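Local coordinates for putative lipoprotein (Parabacteroides distasonis, PDB 4FVS), which is of unknown function but, as a probably exported relative of the LolA and LolB carriers, may bind a lipid or another apolar ligand, at residues G64-Y69 with F75-K80; N167-S172 with T178-G183; V52-N55 with T59-N62. One frame throughout, in Å; residues are numbered along the deposited sequence.

Contact 1 (G64-Y69 with F75-K80); sequences GDIKAY and FFLDSK
The aromatic ring of Tyr69 receives Phe76 CB over one face, a CH-pi contact in which CB lies 3.9 Å from the centroid of the Tyr69 ring and is offset toward its rim. The Phe76 ring follows at a small tilt, its plane 26° from that of Tyr69, but it has slid so far along that the two barely overlap. With CG of Tyr69 between the backbone N and the carbonyl carbon (chi1 57°), the ring swings across onto the neighbouring strand. An alanine in place of Tyr69 is likely to leave Phe76 CB without the face it rests on and the Phe76 ring freer to turn. On the opposite face of the hairpin the Phe75 ring meets Ala68 CB obliquely, CZ being 4.0 Å from that methyl, while Leu77 CD1 comes within 3.7 Å of Ala68 CB. Antiparallel backbone bonds join Tyr69 and Phe76 in both directions, 3.0 Å from Tyr69 N to Phe76 O and 2.8 Å from Phe76 N to Tyr69 O. A weak 3.4 Å bond from Asp78 N to Lys67 O comes before the chains part; Lys80 then reaches back, extended, and its NZ hydrogen-bonds to Asp65 O at 2.9 Å. Strand 60-71 runs between strands 44-54 and 74-78, with strand 102-104 beyond the latter; Phe6 and Phe102 meet the Phe75 and Tyr69 rings, respectively, edge-to-face.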
loop_
_atom_site.group_PDB
_atom_site.type_symbol
_atom_site.label_atom_id
_atom_site.label_comp_id
_atom_site.label_asym_id
_atom_site.label_seq_id
_atom_site.Cartn_x
_atom_site.Cartn_y
_atom_site.Cartn_z
ATOM N N GLY A 64 -10.366 -0.837 -9.262
ATOM C CA GLY A 64 -9.268 -1.075 -10.176
ATOM C C GLY A 64 -8.598 -2.393 -9.891
ATOM O O GLY A 64 -9.149 -3.225 -9.165
ATOM N N ASP A 65 -7.398 -2.578 -10.442
ATOM C CA ASP A 65 -6.604 -3.782 -10.256
ATOM C C ASP A 65 -5.143 -3.418 -9.887
ATOM O O ASP A 65 -4.666 -2.328 -10.211
ATOM C CB ASP A 65 -6.668 -4.685 -11.490
ATOM C CG ASP A 65 -6.528 -3.995 -12.827
ATOM O OD1 ASP A 65 -5.409 -3.501 -13.129
ATOM O OD2 ASP A 65 -7.514 -4.014 -13.608
ATOM N N ILE A 66 -4.470 -4.321 -9.170
ATOM C CA ILE A 66 -3.115 -4.110 -8.695
ATOM C C ILE A 66 -2.278 -5.330 -9.022
ATOM O O ILE A 66 -2.759 -6.460 -8.908
ATOM C CB ILE A 66 -3.089 -3.748 -7.179
ATOM C CG1 ILE A 66 -1.680 -3.305 -6.726
ATOM C CG2 ILE A 66 -3.650 -4.846 -6.287
ATOM C CD1 ILE A 66 -1.658 -2.142 -5.799
ATOM N N LYS A 67 -1.041 -5.098 -9.500
ATOM C CA LYS A 67 -0.115 -6.178 -9.856
ATOM C C LYS A 67 1.024 -6.271 -8.834
ATOM O O LYS A 67 1.456 -5.270 -8.284
ATOM C CB LYS A 67 0.444 -6.012 -11.276
ATOM C CG LYS A 67 -0.382 -6.696 -12.350
ATOM C CD LYS A 67 0.445 -6.955 -13.610
ATOM C CE LYS A 67 -0.243 -7.891 -14.589
ATOM N NZ LYS A 67 0.649 -8.308 -15.701
ATOM N N ALA A 68 1.435 -7.491 -8.536
ATOM C CA ALA A 68 2.537 -7.821 -7.633
ATOM C C ALA A 68 3.375 -8.888 -8.274
ATOM O O ALA A 68 2.816 -9.796 -8.897
ATOM C CB ALA A 68 2.014 -8.297 -6.283
ATOM N N TYR A 69 4.708 -8.796 -8.159
ATOM C CA TYR A 69 5.546 -9.827 -8.768
ATOM C C TYR A 69 6.905 -9.992 -8.090
ATOM O O TYR A 69 7.379 -9.102 -7.390
ATOM C CB TYR A 69 5.765 -9.550 -10.278
ATOM C CG TYR A 69 6.373 -8.203 -10.572
ATOM C CD1 TYR A 69 7.755 -8.026 -10.571
ATOM C CD2 TYR A 69 5.574 -7.111 -10.893
ATOM C CE1 TYR A 69 8.326 -6.785 -10.842
ATOM C CE2 TYR A 69 6.133 -5.863 -11.165
ATOM C CZ TYR A 69 7.513 -5.700 -11.122
ATOM O OH TYR A 69 8.094 -4.479 -11.385
ATOM N N PHE A 75 10.950 -8.773 -4.578
ATOM C CA PHE A 75 9.503 -8.595 -4.614
ATOM C C PHE A 75 9.129 -7.128 -4.868
ATOM O O PHE A 75 9.606 -6.227 -4.170
ATOM C CB PHE A 75 8.852 -9.091 -3.303
ATOM C CG PHE A 75 7.361 -8.841 -3.256
ATOM C CD1 PHE A 75 6.475 -9.691 -3.915
ATOM C CD2 PHE A 75 6.848 -7.713 -2.620
ATOM C CE1 PHE A 75 5.106 -9.424 -3.931
ATOM C CE2 PHE A 75 5.475 -7.456 -2.628
ATOM C CZ PHE A 75 4.614 -8.320 -3.279
ATOM N N PHE A 76 8.193 -6.912 -5.812
ATOM C CA PHE A 76 7.691 -5.586 -6.191
ATOM C C PHE A 76 6.166 -5.514 -6.155
ATOM O O PHE A 76 5.478 -6.486 -6.438
ATOM C CB PHE A 76 8.180 -5.212 -7.596
ATOM C CG PHE A 76 9.683 -5.253 -7.772
ATOM C CD1 PHE A 76 10.332 -6.446 -8.079
ATOM C CD2 PHE A 76 10.447 -4.098 -7.644
ATOM C CE1 PHE A 76 11.714 -6.483 -8.220
ATOM C CE2 PHE A 76 11.825 -4.139 -7.791
ATOM C CZ PHE A 76 12.450 -5.330 -8.078
ATOM N N LEU A 77 5.650 -4.343 -5.838
ATOM C CA LEU A 77 4.217 -4.076 -5.766
ATOM C C LEU A 77 3.934 -2.672 -6.307
ATOM O O LEU A 77 4.759 -1.777 -6.094
ATOM C CB LEU A 77 3.784 -4.209 -4.294
ATOM C CG LEU A 77 2.310 -4.019 -3.925
ATOM C CD1 LEU A 77 1.417 -5.083 -4.575
ATOM C CD2 LEU A 77 2.142 -4.075 -2.434
ATOM N N ASP A 78 2.778 -2.467 -6.990
ATOM C CA ASP A 78 2.417 -1.139 -7.494
ATOM C C ASP A 78 2.343 -0.161 -6.309
ATOM O O ASP A 78 1.676 -0.449 -5.300
ATOM C CB ASP A 78 1.098 -1.166 -8.300
ATOM C CG ASP A 78 0.967 -0.067 -9.358
ATOM O OD1 ASP A 78 1.502 1.054 -9.133
ATOM O OD2 ASP A 78 0.290 -0.310 -10.386
ATOM N N SER A 79 3.071 0.980 -6.426
ATOM C CA SER A 79 3.197 2.018 -5.394
ATOM C C SER A 79 1.860 2.651 -4.959
ATOM O O SER A 79 1.852 3.289 -3.910
ATOM C CB SER A 79 4.161 3.124 -5.820
ATOM O OG SER A 79 3.865 3.678 -7.088
ATOM N N LYS A 80 0.737 2.417 -5.677
ATOM C CA LYS A 80 -0.586 2.962 -5.320
ATOM C C LYS A 80 -1.121 2.291 -4.037
ATOM O O LYS A 80 -1.952 2.887 -3.331
ATOM C CB LYS A 80 -1.621 2.856 -6.483
ATOM C CG LYS A 80 -1.998 1.460 -6.961
ATOM C CD LYS A 80 -3.103 1.546 -7.962
ATOM C CE LYS A 80 -3.252 0.318 -8.788
ATOM N NZ LYS A 80 -4.182 0.566 -9.928
#

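Contact 2 (N167-S172 with T178-G183); sequences NIATRS and TITGYG
Ile168 and Gly181 form the close-fitting half of this antiparallel hairpin. Their backbones exchange two hydrogen bonds, 3.0 Å from Ile168 N to Gly181 O and 3.1 Å from Gly181 N to Ile168 O; the first is straight at the hydrogen, yet its donor stands well above the carbonyl plane. Since Gly181 has no side chain, Ile168 CG2 can settle directly on its peptide, 3.7 Å from Gly181 C. That methyl lies between the backbone N and the carbonyl carbon, while CG1, anti to N (chi1 -173°), leads away from the partner strand. Beside this pair, Asn167 OD1 approaches Tyr182 CB at 3.6 Å, and the amide and ring planes stand steeply to one another. Toward the turn the fit slackens, and Thr178 and Ile179 lie exposed to solvent: Thr170 and Ile179 keep both backbone bonds, but Thr178 CG2 lies 4.0 Å from Ala169 CB, and the exposed Arg171 passes Thr178 with little more than CG. The polar ends turn to other strands and loops, Asn167 ND2 to Asp143 and Tyr182 OH to Asn203. Cohesion here therefore rests chiefly on the backbone ladder, with the side chains adding a few light touches and joining the hairpin to its neighbours.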
loop_
_atom_site.group_PDB
_atom_site.type_symbol
_atom_site.label_atom_id
_atom_site.label_comp_id
_atom_site.label_asym_id
_atom_site.label_seq_id
_atom_site.Cartn_x
_atom_site.Cartn_y
_atom_site.Cartn_z
ATOM N N ASN A 167 8.624 8.904 3.737
ATOM C CA ASN A 167 8.242 10.315 3.763
ATOM C C ASN A 167 7.352 10.575 2.565
ATOM O O ASN A 167 7.532 9.946 1.511
ATOM C CB ASN A 167 9.443 11.254 3.768
ATOM C CG ASN A 167 10.224 11.326 5.050
ATOM O OD1 ASN A 167 9.738 11.118 6.149
ATOM N ND2 ASN A 167 11.449 11.731 4.928
ATOM N N ILE A 168 6.376 11.460 2.717
ATOM C CA ILE A 168 5.467 11.815 1.622
ATOM C C ILE A 168 5.445 13.342 1.479
ATOM O O ILE A 168 5.636 14.082 2.447
ATOM C CB ILE A 168 4.023 11.203 1.776
ATOM C CG1 ILE A 168 3.147 11.456 0.526
ATOM C CG2 ILE A 168 3.305 11.633 3.060
ATOM C CD1 ILE A 168 2.253 10.360 0.203
ATOM N N ALA A 169 5.265 13.788 0.241
ATOM C CA ALA A 169 5.130 15.187 -0.145
ATOM C C ALA A 169 4.086 15.255 -1.233
ATOM O O ALA A 169 4.189 14.491 -2.185
ATOM C CB ALA A 169 6.465 15.753 -0.595
ATOM N N THR A 170 3.030 16.085 -1.056
ATOM C CA THR A 170 1.896 16.206 -1.980
ATOM C C THR A 170 1.791 17.654 -2.504
ATOM O O THR A 170 1.555 18.592 -1.731
ATOM C CB THR A 170 0.598 15.741 -1.295
ATOM O OG1 THR A 170 0.816 14.476 -0.669
ATOM C CG2 THR A 170 -0.580 15.644 -2.250
ATOM N N ARG A 171 1.975 17.798 -3.841
ATOM C CA ARG A 171 1.915 19.025 -4.643
ATOM C C ARG A 171 0.664 19.056 -5.495
ATOM O O ARG A 171 0.221 18.014 -5.969
ATOM C CB ARG A 171 3.131 19.151 -5.555
ATOM C CG ARG A 171 4.426 19.316 -4.811
ATOM C CD ARG A 171 5.603 19.294 -5.744
ATOM N NE ARG A 171 5.829 20.609 -6.326
ATOM C CZ ARG A 171 5.530 20.936 -7.577
ATOM N NH1 ARG A 171 4.989 20.035 -8.398
ATOM N NH2 ARG A 171 5.774 22.160 -8.025
ATOM N N SER A 172 0.100 20.253 -5.700
ATOM C CA SER A 172 -1.122 20.436 -6.471
ATOM C C SER A 172 -1.132 21.798 -7.158
ATOM O O SER A 172 -0.696 22.780 -6.540
ATOM C CB SER A 172 -2.344 20.298 -5.575
ATOM O OG SER A 172 -3.532 20.445 -6.335
ATOM N N THR A 178 3.549 22.859 -0.500
ATOM C CA THR A 178 3.730 21.409 -0.522
ATOM C C THR A 178 3.329 20.850 0.852
ATOM O O THR A 178 3.837 21.329 1.880
ATOM C CB THR A 178 5.191 21.064 -0.891
ATOM O OG1 THR A 178 5.545 21.694 -2.129
ATOM C CG2 THR A 178 5.436 19.569 -0.994
ATOM N N ILE A 179 2.413 19.848 0.870
ATOM C CA ILE A 179 1.996 19.226 2.120
ATOM C C ILE A 179 2.893 18.000 2.371
ATOM O O ILE A 179 2.897 17.057 1.578
ATOM C CB ILE A 179 0.484 18.878 2.162
ATOM C CG1 ILE A 179 -0.438 20.086 1.840
ATOM C CG2 ILE A 179 0.097 18.207 3.474
ATOM C CD1 ILE A 179 -0.298 21.418 2.712
ATOM N N THR A 180 3.636 18.020 3.481
ATOM C CA THR A 180 4.518 16.923 3.854
ATOM C C THR A 180 3.995 16.156 5.070
ATOM O O THR A 180 3.237 16.677 5.895
ATOM C CB THR A 180 5.938 17.403 4.135
ATOM O OG1 THR A 180 5.918 18.295 5.252
ATOM C CG2 THR A 180 6.581 18.035 2.930
ATOM N N GLY A 181 4.446 14.923 5.160
ATOM C CA GLY A 181 4.144 14.007 6.239
ATOM C C GLY A 181 4.987 12.762 6.097
ATOM O O GLY A 181 5.978 12.745 5.370
ATOM N N TYR A 182 4.594 11.709 6.789
ATOM C CA TYR A 182 5.276 10.429 6.751
ATOM C C TYR A 182 4.289 9.357 7.134
ATOM O O TYR A 182 3.140 9.652 7.475
ATOM C CB TYR A 182 6.543 10.407 7.643
ATOM C CG TYR A 182 6.307 10.522 9.125
ATOM C CD1 TYR A 182 6.256 11.760 9.746
ATOM C CD2 TYR A 182 6.229 9.389 9.926
ATOM C CE1 TYR A 182 6.070 11.872 11.119
ATOM C CE2 TYR A 182 6.054 9.487 11.304
ATOM C CZ TYR A 182 5.978 10.730 11.896
ATOM O OH TYR A 182 5.784 10.813 13.248
ATOM N N GLY A 183 4.740 8.120 7.066
ATOM C CA GLY A 183 3.921 6.982 7.429
ATOM C C GLY A 183 4.703 5.718 7.633
ATOM O O GLY A 183 5.886 5.647 7.303
#

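Contact 3 (V52-N55 with T59-N62); sequences VYTN and TIVN
A classic beta bulge marks this antiparallel hairpin contact, set where strand 44-54 turns through a short loop into strand 60-71. Val61 and Asn62 both face Tyr53, whose carbonyl oxygen is gripped by two donors, Val61 N at 2.8 Å and Asn62 N at 3.2 Å from Tyr53 O. The return bond, 2.7 Å from Tyr53 N to Asn62 O, completes the pair. The extra residue shifts the register by one, bringing Thr54 opposite Ile60, and the chain turns a corner at Val61. CG2 of Val61, between its backbone N and the carbonyl carbon (chi1 -51° for CG1), bears on the Tyr53 backbone and comes 3.9 Å from Tyr53 CB. On the other face of the hairpin Val52 CG1 and Ile60 CG2 meet at 4.0 Å. The Tyr53 ring heads away from the bulge, where its hydroxyl is hydrogen-bonded to Tyr33 and Ser84, while Asn62 ND2 is taken up by the carbonyls of Asn93 and Val96. Nearer the loop, Asn55 N bonds to Thr59 O, and the two side chains add a second link: Thr59 OG1 donates to Asn55 OD1 across 2.6 Å, approaching from beside the amide C=O rather than end-on, and Ser57 OG shares the same oxygen.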
loop_
_atom_site.group_PDB
_atom_site.type_symbol
_atom_site.label_atom_id
_atom_site.label_comp_id
_atom_site.label_asym_id
_atom_site.label_seq_id
_atom_site.Cartn_x
_atom_site.Cartn_y
_atom_site.Cartn_z
ATOM N N VAL A 52 -11.845 -2.950 -4.647
ATOM C CA VAL A 52 -13.029 -2.096 -4.584
ATOM C C VAL A 52 -12.958 -1.330 -3.285
ATOM O O VAL A 52 -12.966 -1.932 -2.214
ATOM C CB VAL A 52 -14.395 -2.820 -4.739
ATOM C CG1 VAL A 52 -15.529 -1.806 -4.920
ATOM C CG2 VAL A 52 -14.381 -3.798 -5.915
ATOM N N TYR A 53 -12.825 -0.014 -3.380
ATOM C CA TYR A 53 -12.804 0.853 -2.220
ATOM C C TYR A 53 -14.198 1.450 -2.105
ATOM O O TYR A 53 -14.707 2.017 -3.078
ATOM C CB TYR A 53 -11.698 1.934 -2.316
ATOM C CG TYR A 53 -10.252 1.466 -2.389
ATOM C CD1 TYR A 53 -9.913 0.131 -2.187
ATOM C CD2 TYR A 53 -9.217 2.369 -2.630
ATOM C CE1 TYR A 53 -8.581 -0.296 -2.228
ATOM C CE2 TYR A 53 -7.883 1.949 -2.710
ATOM C CZ TYR A 53 -7.565 0.616 -2.490
ATOM O OH TYR A 53 -6.237 0.214 -2.546
ATOM N N THR A 54 -14.865 1.203 -0.964
ATOM C CA THR A 54 -16.221 1.680 -0.681
ATOM C C THR A 54 -16.194 2.517 0.561
ATOM O O THR A 54 -15.303 2.330 1.389
ATOM C CB THR A 54 -17.218 0.518 -0.526
ATOM O OG1 THR A 54 -16.765 -0.367 0.498
ATOM C CG2 THR A 54 -17.469 -0.237 -1.828
ATOM N N ASN A 55 -17.147 3.426 0.732
ATOM C CA ASN A 55 -17.160 4.182 1.975
ATOM C C ASN A 55 -18.055 3.398 2.981
ATOM O O ASN A 55 -18.615 2.353 2.610
ATOM C CB ASN A 55 -17.563 5.663 1.774
ATOM C CG ASN A 55 -18.777 5.870 0.948
ATOM O OD1 ASN A 55 -19.858 5.331 1.232
ATOM N ND2 ASN A 55 -18.616 6.675 -0.085
ATOM N N THR A 59 -21.231 2.659 -0.783
ATOM C CA THR A 59 -21.107 3.228 -2.130
ATOM C C THR A 59 -19.629 3.147 -2.600
ATOM O O THR A 59 -18.725 3.340 -1.802
ATOM C CB THR A 59 -21.639 4.663 -2.168
ATOM O OG1 THR A 59 -21.061 5.406 -1.097
ATOM C CG2 THR A 59 -23.134 4.745 -2.055
ATOM N N ILE A 60 -19.401 2.827 -3.882
ATOM C CA ILE A 60 -18.073 2.676 -4.474
ATOM C C ILE A 60 -17.414 4.051 -4.643
ATOM O O ILE A 60 -18.055 4.978 -5.164
ATOM C CB ILE A 60 -18.150 1.918 -5.836
ATOM C CG1 ILE A 60 -18.912 0.585 -5.689
ATOM C CG2 ILE A 60 -16.738 1.692 -6.413
ATOM C CD1 ILE A 60 -19.560 0.047 -6.937
ATOM N N VAL A 61 -16.136 4.179 -4.223
ATOM C CA VAL A 61 -15.367 5.423 -4.351
ATOM C C VAL A 61 -14.226 5.185 -5.334
ATOM O O VAL A 61 -13.763 6.127 -5.953
ATOM C CB VAL A 61 -14.869 6.025 -3.014
ATOM C CG1 VAL A 61 -16.015 6.136 -2.027
ATOM C CG2 VAL A 61 -13.727 5.218 -2.405
ATOM N N ASN A 62 -13.764 3.945 -5.483
ATOM C CA ASN A 62 -12.723 3.602 -6.451
ATOM C C ASN A 62 -12.688 2.122 -6.646
ATOM O O ASN A 62 -12.969 1.363 -5.722
ATOM C CB ASN A 62 -11.328 4.115 -6.043
ATOM C CG ASN A 62 -10.417 4.391 -7.217
ATOM O OD1 ASN A 62 -9.393 3.717 -7.446
ATOM N ND2 ASN A 62 -10.777 5.404 -8.001
#

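Followed from the N terminus, the chain illustrates how a meandering antiparallel fold is built from successive local closures. Contact 3 closes first, across the short loop between strands 44-54 and 60-71. Strand 60-71 then carries on into contact 1, where a tight turn, with five residues between the segments, brings the chain back as strand 74-78, so three consecutive strands are joined through one shared member. Contact 2 comes about ninety residues later, closing the hairpin of strands 157-171 and 179-188. All three are in series: none nests within or crosses another. Contact 2 touches neither of the others, its centre lying about 21 Å from that of contact 1 and 24 Å from that of contact 3.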